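Local structure of cycloalternan-forming enzyme (Listeria monocytogenes serovar 1/2a, 5F7U) at residues 799-810 with 822-833; 695-703 with 814-823. The protein is a multidomain enzyme of glycosyl hydrolase family 31, in which a TIM-barrel domain is accompanied by several beta domains and a family 6 carbohydrate binding module. The protein carries 1 engineered substitution. All coordinates share one frame; numbering follows the deposited sequence.

Interaction 1. Residues 799-810 with 822-833; sequences GAIIPMNMTDGY and SYDNLTFRVYPS. With MG (magnesium ion), chain K.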
loop_
_atom_site.group_PDB
_atom_site.type_symbol
_atom_site.label_atom_id
_atom_site.label_comp_id
_atom_site.label_asym_id
_atom_site.label_seq_id
_atom_site.Cartn_x
_atom_site.Cartn_y
_atom_site.Cartn_z
ATOM N N GLY A 799 20.839 12.220 -8.631
ATOM C CA GLY A 799 20.739 11.561 -9.932
ATOM C C GLY A 799 19.325 11.531 -10.475
ATOM O O GLY A 799 19.132 11.145 -11.631
ATOM N N ALA A 800 18.348 11.984 -9.681
ATOM C CA ALA A 800 16.925 11.962 -10.095
ATOM C C ALA A 800 16.682 12.701 -11.404
ATOM O O ALA A 800 17.237 13.772 -11.635
ATOM C CB ALA A 800 16.032 12.535 -9.005
ATOM N N ILE A 801 15.851 12.095 -12.245
ATOM C CA ILE A 801 15.321 12.699 -13.472
ATOM C C ILE A 801 13.808 12.592 -13.317
ATOM O O ILE A 801 13.259 11.492 -13.316
ATOM C CB ILE A 801 15.811 11.974 -14.755
ATOM C CG1 ILE A 801 17.349 12.024 -14.839
ATOM C CG2 ILE A 801 15.176 12.626 -15.990
ATOM C CD1 ILE A 801 17.988 10.898 -15.652
ATOM N N ILE A 802 13.153 13.739 -13.126
ATOM C CA ILE A 802 11.723 13.770 -12.764
ATOM C C ILE A 802 10.919 14.486 -13.852
ATOM O O ILE A 802 11.033 15.699 -13.983
ATOM C CB ILE A 802 11.513 14.453 -11.394
ATOM C CG1 ILE A 802 12.295 13.698 -10.298
ATOM C CG2 ILE A 802 10.022 14.550 -11.040
ATOM C CD1 ILE A 802 12.580 14.545 -9.060
ATOM N N PRO A 803 10.086 13.742 -14.616
ATOM C CA PRO A 803 9.245 14.393 -15.639
ATOM C C PRO A 803 8.098 15.148 -15.003
ATOM O O PRO A 803 7.500 14.674 -14.015
ATOM C CB PRO A 803 8.710 13.235 -16.467
ATOM C CG PRO A 803 8.723 12.067 -15.532
ATOM C CD PRO A 803 9.856 12.286 -14.552
ATOM N N MET A 804 7.799 16.319 -15.554
ATOM C CA MET A 804 6.793 17.206 -14.994
ATOM C C MET A 804 5.988 17.879 -16.098
ATOM O O MET A 804 6.469 18.047 -17.214
ATOM C CB MET A 804 7.427 18.265 -14.092
ATOM C CG MET A 804 8.314 17.735 -12.974
ATOM S SD MET A 804 8.994 19.078 -11.990
ATOM C CE MET A 804 9.997 19.959 -13.171
ATOM N N ASN A 805 4.761 18.248 -15.769
ATOM C CA ASN A 805 3.909 19.008 -16.673
ATOM C C ASN A 805 3.722 20.381 -16.036
ATOM O O ASN A 805 3.020 20.498 -15.037
ATOM C CB ASN A 805 2.562 18.294 -16.861
ATOM C CG ASN A 805 1.683 18.990 -17.876
ATOM O OD1 ASN A 805 2.175 19.720 -18.731
ATOM N ND2 ASN A 805 0.376 18.770 -17.790
ATOM N N MET A 806 4.371 21.397 -16.612
ATOM C CA MET A 806 4.441 22.747 -16.010
ATOM C C MET A 806 3.717 23.790 -16.846
ATOM O O MET A 806 3.548 23.621 -18.054
ATOM C CB MET A 806 5.908 23.190 -15.842
ATOM C CG MET A 806 6.776 22.240 -15.032
ATOM S SD MET A 806 6.275 22.060 -13.313
ATOM C CE MET A 806 7.545 23.010 -12.490
ATOM N N THR A 807 3.311 24.881 -16.197
ATOM C CA THR A 807 2.786 26.060 -16.908
ATOM C C THR A 807 3.974 26.895 -17.394
ATOM O O THR A 807 5.129 26.572 -17.097
ATOM C CB THR A 807 1.948 26.961 -15.987
ATOM O OG1 THR A 807 2.809 27.568 -15.014
ATOM C CG2 THR A 807 0.841 26.167 -15.296
ATOM N N ASP A 808 3.699 27.995 -18.100
ATOM C CA ASP A 808 4.754 28.949 -18.433
ATOM C C ASP A 808 5.424 29.603 -17.215
ATOM O O ASP A 808 6.429 30.307 -17.360
ATOM C CB ASP A 808 4.212 30.047 -19.359
ATOM C CG ASP A 808 4.054 29.582 -20.791
ATOM O OD1 ASP A 808 4.379 28.423 -21.110
ATOM O OD2 ASP A 808 3.607 30.397 -21.621
ATOM N N GLY A 809 4.846 29.418 -16.032
ATOM C CA GLY A 809 5.439 29.909 -14.790
ATOM C C GLY A 809 6.581 29.030 -14.295
ATOM O O GLY A 809 7.459 29.492 -13.566
ATOM N N TYR A 810 6.559 27.753 -14.676
ATOM C CA TYR A 810 7.638 26.802 -14.380
ATOM C C TYR A 810 7.949 26.582 -12.877
ATOM O O TYR A 810 9.051 26.161 -12.524
ATOM C CB TYR A 810 8.911 27.193 -15.166
ATOM C CG TYR A 810 8.879 26.781 -16.623
ATOM C CD1 TYR A 810 9.082 25.442 -16.993
ATOM C CD2 TYR A 810 8.662 27.717 -17.634
ATOM C CE1 TYR A 810 9.067 25.053 -18.321
ATOM C CE2 TYR A 810 8.651 27.334 -18.973
ATOM C CZ TYR A 810 8.856 26.002 -19.308
ATOM O OH TYR A 810 8.844 25.629 -20.638
ATOM N N SER A 822 -2.801 16.055 -23.507
ATOM C CA SER A 822 -1.629 16.867 -23.881
ATOM C C SER A 822 -0.893 17.381 -22.653
ATOM O O SER A 822 -1.457 17.425 -21.560
ATOM C CB SER A 822 -2.048 18.063 -24.751
ATOM O OG SER A 822 -2.851 18.964 -24.001
ATOM N N TYR A 823 0.368 17.759 -22.838
ATOM C CA TYR A 823 1.099 18.481 -21.805
ATOM C C TYR A 823 1.011 19.964 -22.092
ATOM O O TYR A 823 0.804 20.378 -23.247
ATOM C CB TYR A 823 2.591 18.091 -21.789
ATOM C CG TYR A 823 2.852 16.595 -21.698
ATOM C CD1 TYR A 823 2.544 15.874 -20.537
ATOM C CD2 TYR A 823 3.402 15.900 -22.780
ATOM C CE1 TYR A 823 2.778 14.501 -20.462
ATOM C CE2 TYR A 823 3.647 14.531 -22.708
ATOM C CZ TYR A 823 3.335 13.838 -21.546
ATOM O OH TYR A 823 3.538 12.470 -21.470
ATOM N N ASP A 824 1.224 20.763 -21.058
ATOM C CA ASP A 824 1.436 22.189 -21.232
ATOM C C ASP A 824 2.919 22.336 -21.636
ATOM O O ASP A 824 3.231 22.266 -22.838
ATOM C CB ASP A 824 1.026 22.950 -19.965
ATOM C CG ASP A 824 1.034 24.465 -20.138
ATOM O OD1 ASP A 824 1.571 24.982 -21.140
ATOM O OD2 ASP A 824 0.501 25.158 -19.245
ATOM N N ASN A 825 3.810 22.461 -20.649
ATOM C CA ASN A 825 5.264 22.406 -20.874
ATOM C C ASN A 825 5.854 21.137 -20.274
ATOM O O ASN A 825 6.006 21.032 -19.041
ATOM C CB ASN A 825 5.977 23.626 -20.287
ATOM C CG ASN A 825 5.515 24.933 -20.903
ATOM O OD1 ASN A 825 5.308 25.025 -22.109
ATOM N ND2 ASN A 825 5.383 25.959 -20.079
ATOM N N LEU A 826 6.164 20.165 -21.124
ATOM C CA LEU A 826 6.785 18.923 -20.621
ATOM C C LEU A 826 8.203 19.275 -20.188
ATOM O O LEU A 826 8.978 19.849 -20.973
ATOM C CB LEU A 826 6.782 17.842 -21.688
ATOM C CG LEU A 826 7.472 16.511 -21.403
ATOM C CD1 LEU A 826 6.787 15.767 -20.268
ATOM C CD2 LEU A 826 7.428 15.697 -22.690
ATOM N N THR A 827 8.519 18.924 -18.943
ATOM C CA THR A 827 9.703 19.407 -18.235
ATOM C C THR A 827 10.380 18.235 -17.541
ATOM O O THR A 827 9.692 17.326 -17.091
ATOM C CB THR A 827 9.318 20.502 -17.214
ATOM O OG1 THR A 827 8.679 21.589 -17.902
ATOM C CG2 THR A 827 10.538 21.068 -16.466
ATOM N N PHE A 828 11.716 18.228 -17.493
ATOM C CA PHE A 828 12.428 17.210 -16.723
ATOM C C PHE A 828 13.331 17.901 -15.723
ATOM O O PHE A 828 14.268 18.608 -16.121
ATOM C CB PHE A 828 13.253 16.272 -17.621
ATOM C CG PHE A 828 12.418 15.464 -18.566
ATOM C CD1 PHE A 828 12.026 15.998 -19.795
ATOM C CD2 PHE A 828 12.011 14.165 -18.228
ATOM C CE1 PHE A 828 11.222 15.266 -20.666
ATOM C CE2 PHE A 828 11.235 13.419 -19.111
ATOM C CZ PHE A 828 10.828 13.981 -20.320
ATOM N N ARG A 829 13.028 17.696 -14.444
ATOM C CA ARG A 829 13.840 18.196 -13.345
ATOM C C ARG A 829 14.966 17.194 -13.098
ATOM O O ARG A 829 14.709 16.000 -12.944
ATOM C CB ARG A 829 12.958 18.363 -12.099
ATOM C CG ARG A 829 13.643 18.854 -10.833
ATOM C CD ARG A 829 14.092 20.314 -10.898
ATOM N NE ARG A 829 12.993 21.282 -10.877
ATOM C CZ ARG A 829 12.358 21.695 -9.786
ATOM N NH1 ARG A 829 11.414 22.632 -9.898
ATOM N NH2 ARG A 829 12.668 21.192 -8.587
ATOM N N VAL A 830 16.208 17.691 -13.064
ATOM C CA VAL A 830 17.404 16.854 -13.038
ATOM C C VAL A 830 18.309 17.298 -11.900
ATOM O O VAL A 830 18.636 18.484 -11.799
ATOM C CB VAL A 830 18.179 16.941 -14.387
ATOM C CG1 VAL A 830 19.480 16.137 -14.333
ATOM C CG2 VAL A 830 17.298 16.421 -15.537
ATOM N N TYR A 831 18.703 16.337 -11.060
ATOM C CA TYR A 831 19.682 16.554 -9.996
ATOM C C TYR A 831 20.928 15.759 -10.365
ATOM O O TYR A 831 21.042 14.582 -9.990
ATOM C CB TYR A 831 19.084 16.151 -8.619
ATOM C CG TYR A 831 17.893 17.012 -8.273
ATOM C CD1 TYR A 831 18.065 18.257 -7.662
ATOM C CD2 TYR A 831 16.604 16.605 -8.597
ATOM C CE1 TYR A 831 16.974 19.072 -7.366
ATOM C CE2 TYR A 831 15.502 17.402 -8.301
ATOM C CZ TYR A 831 15.703 18.639 -7.695
ATOM O OH TYR A 831 14.636 19.442 -7.406
ATOM N N PRO A 832 21.868 16.386 -11.123
ATOM C CA PRO A 832 22.983 15.608 -11.672
ATOM C C PRO A 832 23.858 14.987 -10.586
ATOM O O PRO A 832 24.231 15.658 -9.614
ATOM C CB PRO A 832 23.796 16.643 -12.465
ATOM C CG PRO A 832 22.893 17.806 -12.677
ATOM C CD PRO A 832 21.962 17.817 -11.491
ATOM N N SER A 833 24.156 13.707 -10.769
ATOM C CA SER A 833 25.045 12.948 -9.894
ATOM C C SER A 833 25.528 11.731 -10.649
ATOM O O SER A 833 24.779 10.779 -10.822
ATOM C CB SER A 833 24.330 12.493 -8.625
ATOM O OG SER A 833 25.273 11.808 -7.805
HETATM MG MG MG K . 2.130 21.496 -24.582
HETATM O O HOH W 1 -1.681 19.739 -19.419
HETATM O O HOH W 2 1.229 28.085 -19.387
HETATM O O HOH W 3 3.374 26.822 -23.402
HETATM O O HOH W 4 3.538 19.979 -25.055
HETATM O O HOH W 5 3.723 22.775 -26.179
HETATM O O HOH W 6 0.679 20.468 -26.258
#

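Interaction 2. Residues 695-703 with 814-823; sequences LYTRMNLLP and QNVGNDLKSY. With MG (magnesium ion), chain I; MG (magnesium ion), chain K.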
loop_
_atom_site.group_PDB
_atom_site.type_symbol
_atom_site.label_atom_id
_atom_site.label_comp_id
_atom_site.label_asym_id
_atom_site.label_seq_id
_atom_site.Cartn_x
_atom_site.Cartn_y
_atom_site.Cartn_z
ATOM N N LEU A 695 -2.712 19.975 -4.825
ATOM C CA LEU A 695 -3.328 19.374 -6.003
ATOM C C LEU A 695 -2.585 19.768 -7.292
ATOM O O LEU A 695 -2.338 18.915 -8.153
ATOM C CB LEU A 695 -4.813 19.718 -6.117
ATOM C CG LEU A 695 -5.521 19.187 -7.378
ATOM C CD1 LEU A 695 -5.386 17.670 -7.540
ATOM C CD2 LEU A 695 -6.977 19.624 -7.405
ATOM N N TYR A 696 -2.246 21.051 -7.433
ATOM C CA TYR A 696 -1.521 21.483 -8.645
ATOM C C TYR A 696 -0.143 20.851 -8.711
ATOM O O TYR A 696 0.298 20.437 -9.786
ATOM C CB TYR A 696 -1.412 23.009 -8.763
ATOM C CG TYR A 696 -2.727 23.781 -8.716
ATOM C CD1 TYR A 696 -3.964 23.169 -9.005
ATOM C CD2 TYR A 696 -2.718 25.151 -8.432
ATOM C CE1 TYR A 696 -5.158 23.891 -8.953
ATOM C CE2 TYR A 696 -3.896 25.883 -8.380
ATOM C CZ TYR A 696 -5.108 25.248 -8.639
ATOM O OH TYR A 696 -6.255 25.996 -8.576
ATOM N N THR A 697 0.527 20.750 -7.563
ATOM C CA THR A 697 1.816 20.046 -7.519
ATOM C C THR A 697 1.681 18.606 -8.020
ATOM O O THR A 697 2.516 18.136 -8.823
ATOM C CB THR A 697 2.488 20.112 -6.118
ATOM O OG1 THR A 697 2.754 21.486 -5.816
ATOM C CG2 THR A 697 3.819 19.377 -6.120
ATOM N N ARG A 698 0.633 17.910 -7.556
ATOM C CA ARG A 698 0.393 16.541 -7.993
ATOM C C ARG A 698 0.181 16.501 -9.515
ATOM O O ARG A 698 0.731 15.627 -10.195
ATOM C CB ARG A 698 -0.795 15.900 -7.241
ATOM C CG ARG A 698 -1.027 14.446 -7.628
ATOM C CD ARG A 698 -2.346 13.927 -7.061
ATOM N NE ARG A 698 -2.568 12.518 -7.376
ATOM C CZ ARG A 698 -1.979 11.500 -6.746
ATOM N NH1 ARG A 698 -1.089 11.697 -5.772
ATOM N NH2 ARG A 698 -2.268 10.261 -7.111
ATOM N N MET A 699 -0.579 17.456 -10.045
ATOM C CA MET A 699 -0.762 17.515 -11.480
ATOM C C MET A 699 0.542 17.847 -12.219
ATOM O O MET A 699 0.796 17.291 -13.291
ATOM C CB MET A 699 -1.932 18.417 -11.878
ATOM C CG MET A 699 -3.279 17.934 -11.319
ATOM S SD MET A 699 -3.719 16.208 -11.631
ATOM C CE MET A 699 -4.240 16.312 -13.343
ATOM N N ASN A 700 1.385 18.690 -11.620
ATOM C CA ASN A 700 2.723 18.975 -12.201
ATOM C C ASN A 700 3.580 17.702 -12.235
ATOM O O ASN A 700 4.359 17.483 -13.161
ATOM C CB ASN A 700 3.499 20.040 -11.405
ATOM C CG ASN A 700 2.834 21.411 -11.385
ATOM O OD1 ASN A 700 2.846 22.073 -10.341
ATOM N ND2 ASN A 700 2.280 21.861 -12.515
ATOM N N LEU A 701 3.443 16.877 -11.201
ATOM C CA LEU A 701 4.199 15.623 -11.098
ATOM C C LEU A 701 3.520 14.420 -11.732
ATOM O O LEU A 701 4.056 13.300 -11.704
ATOM C CB LEU A 701 4.555 15.345 -9.628
ATOM C CG LEU A 701 5.529 16.332 -8.958
ATOM C CD1 LEU A 701 5.608 16.023 -7.478
ATOM C CD2 LEU A 701 6.931 16.224 -9.556
ATOM N N LEU A 702 2.347 14.626 -12.317
ATOM C CA LEU A 702 1.615 13.488 -12.901
ATOM C C LEU A 702 2.420 12.652 -13.915
ATOM O O LEU A 702 2.271 11.425 -13.911
ATOM C CB LEU A 702 0.223 13.894 -13.428
ATOM C CG LEU A 702 -0.738 12.762 -13.828
ATOM C CD1 LEU A 702 -1.026 11.789 -12.685
ATOM C CD2 LEU A 702 -2.043 13.373 -14.340
ATOM N N PRO A 703 3.298 13.278 -14.748
ATOM C CA PRO A 703 4.074 12.387 -15.643
ATOM C C PRO A 703 5.010 11.422 -14.887
ATOM O O PRO A 703 5.164 10.268 -15.306
ATOM C CB PRO A 703 4.864 13.374 -16.514
ATOM C CG PRO A 703 3.956 14.566 -16.578
ATOM C CD PRO A 703 3.462 14.690 -15.148
ATOM N N GLN A 814 1.586 25.184 -9.750
ATOM C CA GLN A 814 0.860 26.021 -10.707
ATOM C C GLN A 814 -0.030 25.148 -11.580
ATOM O O GLN A 814 0.420 24.130 -12.112
ATOM C CB GLN A 814 1.841 26.857 -11.543
ATOM C CG GLN A 814 2.690 27.757 -10.661
ATOM C CD GLN A 814 3.692 28.579 -11.424
ATOM O OE1 GLN A 814 4.341 28.092 -12.360
ATOM N NE2 GLN A 814 3.837 29.837 -11.018
ATOM N N ASN A 815 -1.289 25.559 -11.709
ATOM C CA ASN A 815 -2.370 24.746 -12.280
ATOM C C ASN A 815 -2.207 24.474 -13.778
ATOM O O ASN A 815 -2.280 25.399 -14.590
ATOM C CB ASN A 815 -3.706 25.453 -12.008
ATOM C CG ASN A 815 -4.920 24.604 -12.345
ATOM O OD1 ASN A 815 -4.814 23.420 -12.641
ATOM N ND2 ASN A 815 -6.089 25.219 -12.278
ATOM N N VAL A 816 -1.996 23.205 -14.129
ATOM C CA VAL A 816 -1.970 22.773 -15.545
ATOM C C VAL A 816 -3.290 22.150 -16.026
ATOM O O VAL A 816 -3.399 21.690 -17.170
ATOM C CB VAL A 816 -0.794 21.795 -15.832
ATOM C CG1 VAL A 816 0.527 22.525 -15.726
ATOM C CG2 VAL A 816 -0.828 20.566 -14.916
ATOM N N GLY A 817 -4.285 22.111 -15.146
ATOM C CA GLY A 817 -5.617 21.632 -15.517
ATOM C C GLY A 817 -5.638 20.113 -15.526
ATOM O O GLY A 817 -4.701 19.470 -15.049
ATOM N N ASN A 818 -6.706 19.544 -16.062
ATOM C CA ASN A 818 -6.881 18.094 -16.056
ATOM C C ASN A 818 -7.053 17.487 -17.448
ATOM O O ASN A 818 -7.599 16.396 -17.575
ATOM C CB ASN A 818 -8.039 17.670 -15.113
ATOM C CG ASN A 818 -9.402 18.166 -15.571
ATOM O OD1 ASN A 818 -9.538 18.822 -16.617
ATOM N ND2 ASN A 818 -10.425 17.862 -14.787
ATOM N N ASP A 819 -6.599 18.184 -18.498
ATOM C CA ASP A 819 -6.735 17.615 -19.846
ATOM C C ASP A 819 -5.560 16.678 -20.031
ATOM O O ASP A 819 -4.437 17.122 -20.249
ATOM C CB ASP A 819 -6.801 18.682 -20.968
ATOM C CG ASP A 819 -6.711 18.078 -22.390
ATOM O OD1 ASP A 819 -6.961 16.861 -22.589
ATOM O OD2 ASP A 819 -6.404 18.850 -23.334
ATOM N N LEU A 820 -5.855 15.385 -19.962
ATOM C CA LEU A 820 -4.836 14.344 -19.989
ATOM C C LEU A 820 -4.396 13.933 -21.397
ATOM O O LEU A 820 -3.615 12.986 -21.535
ATOM C CB LEU A 820 -5.322 13.125 -19.188
ATOM C CG LEU A 820 -5.907 13.417 -17.797
ATOM C CD1 LEU A 820 -6.410 12.119 -17.195
ATOM C CD2 LEU A 820 -4.912 14.087 -16.866
ATOM N N LYS A 821 -4.880 14.654 -22.416
ATOM C CA LYS A 821 -4.545 14.374 -23.820
ATOM C C LYS A 821 -3.302 15.118 -24.309
ATOM O O LYS A 821 -2.832 14.863 -25.426
ATOM C CB LYS A 821 -5.728 14.692 -24.752
ATOM C CG LYS A 821 -6.921 13.751 -24.627
ATOM C CD LYS A 821 -7.798 13.834 -25.878
ATOM C CE LYS A 821 -9.056 12.975 -25.781
ATOM N NZ LYS A 821 -8.775 11.519 -25.553
ATOM N N SER A 822 -2.801 16.055 -23.507
ATOM C CA SER A 822 -1.629 16.867 -23.881
ATOM C C SER A 822 -0.893 17.381 -22.653
ATOM O O SER A 822 -1.457 17.425 -21.560
ATOM C CB SER A 822 -2.048 18.063 -24.751
ATOM O OG SER A 822 -2.851 18.964 -24.001
ATOM N N TYR A 823 0.368 17.759 -22.838
ATOM C CA TYR A 823 1.099 18.481 -21.805
ATOM C C TYR A 823 1.011 19.964 -22.092
ATOM O O TYR A 823 0.804 20.378 -23.247
ATOM C CB TYR A 823 2.591 18.091 -21.789
ATOM C CG TYR A 823 2.852 16.595 -21.698
ATOM C CD1 TYR A 823 2.544 15.874 -20.537
ATOM C CD2 TYR A 823 3.402 15.900 -22.780
ATOM C CE1 TYR A 823 2.778 14.501 -20.462
ATOM C CE2 TYR A 823 3.647 14.531 -22.708
ATOM C CZ TYR A 823 3.335 13.838 -21.546
ATOM O OH TYR A 823 3.538 12.470 -21.470
HETATM MG MG MG I . -2.617 17.757 -19.233
HETATM MG MG MG K . 2.130 21.496 -24.582
HETATM O O HOH W 7 -0.991 21.702 -11.911
HETATM O O HOH W 1 -1.681 19.739 -19.419
HETATM O O HOH W 8 -3.060 17.638 -16.831
HETATM O O HOH W 9 -1.527 15.518 -19.287
HETATM O O HOH W 4 3.538 19.979 -25.055
HETATM O O HOH W 5 3.723 22.775 -26.179
#

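Interaction 1. Residues 799-810 with 822-833
At the last strand pair, Asn825 reaches past Met806 to Asp808. From CB to tip, the Asn825 side chain is occupied along its length: CB rests 3.3 Å from Met806 O, CG lies 3.4 Å from Tyr810 OH, and OD1 is within hydrogen-bonding distance of a water that also reaches Asp808 OD1. ND2 gives a nearly straight bond (173°) to Asp808 OD1 at 2.9 Å, using the anti lone pair of the carboxylate, and a weak one to Thr807 O at 3.1 Å. The amide is nearly coplanar with that carboxylate and 8° from the plane of the Tyr810 ring, whose hydroxyl bonds to Thr875. These bonds fix the amide's rotation and tie it to the type I turn from Thr807 to Tyr810, where Thr807 OG1 closes an ST turn with Gly809 N.

Asn805 reaches across on the other face of the sheet. With CG anti to its backbone N (chi1 -176°), OD1 accepts Asp824 N in its carbonyl plane, on a lone pair, at 2.7 Å. The bond falls on the backbone next to the carbonyls of Tyr823 and Asp824, which bind a magnesium ion together with three waters.

Farther along, Met804 bends at its thioether so that CE sits 3.5 Å from both Thr827 CG2 and Arg829 CB. Arg829 turns its guanidinium to Tyr831 OH in plane and to Gln877. Beside Asn805, Pro803 CB meets Phe828 CE2 at 3.7 Å, and Ile801 CG2 packs near the same ring.

The backbones form a regular antiparallel ladder, hydrogen-bonded at Ile802-Arg829, Met804-Thr827 and Met806-Asn825. Strand 801-806 is the outermost strand of a mixed beta sheet, and strand 825-830 links it to strand 874-879.

Interaction 2. Residues 695-703 with 814-823
The Asn815 side chain lies flat on the Tyr696 ring, and this is the closely packed end of the contact. CB stands 3.5 Å from the ring centroid, 4° off the normal, in a CH-pi contact; the amide continues over the CE1 side with its plane only 2° from that of the ring. The tyrosine hydroxyl bonds to Asp391 O. One helical turn later, Asn700 ND2 donates to Gln814 O at 3.0 Å, in the carbonyl plane. Asn700 OD1 accepts from Gly813 N and, weakly, from Gln814 N at 3.4 Å, so both ends of the amide grip the passing backbone. Between these two anchors a water lies among Tyr696 O, Gln814 O and Val816 N, accepting from the last.

Helix 687-700, part of the TIM-barrel domain, thus receives the long connection between strands 801-806 and 825-830. That connection is shaped by two Asx turns; in the first, Asn815 CG is anti to its backbone N (chi1 -170°), and OD1 accepts Gly817 N.

Past this point the packing thins to isolated van der Waals contacts. Met699 CB meets Val816 CG2 at 3.9 Å, while its bent chain brings CE to Gly817 O at 3.6 Å. Leu702 CD2 touches Leu820 CD2 at 3.9 Å, the side chains crossing at about a right angle, and Pro703 CG approaches Tyr823 CE1 at 4.1 Å.

The outer side, where Asp819 is exposed, is wet and ionic: Asp819 O binds a magnesium ion at 2.2 Å, with Ser822 O and three waters also around it, and one of these waters donates to Gly817 O.

The connection between strands 801-806 and 825-830 belongs to both contacts: interaction 1 pairs the strands, and interaction 2 sets the intervening loop on a barrel-domain helix. Interaction 1 is largely buried and runs on a regular backbone ladder; interaction 2 is only partly buried, lacks backbone-to-backbone bonds across its segments and relies on side-chain amides, one of them laid on a tyrosine ring, and on water. They meet at Asn805, whose backbone N probably donates to Asn700 O and whose backbone O accepts Asn700 ND2, so the edge strand is tied to helix 687-700 at Asn700. Ser822 and Tyr823 are shared, and one water bound to Asn805 ND2 is also a ligand of the magnesium ion at Asp819.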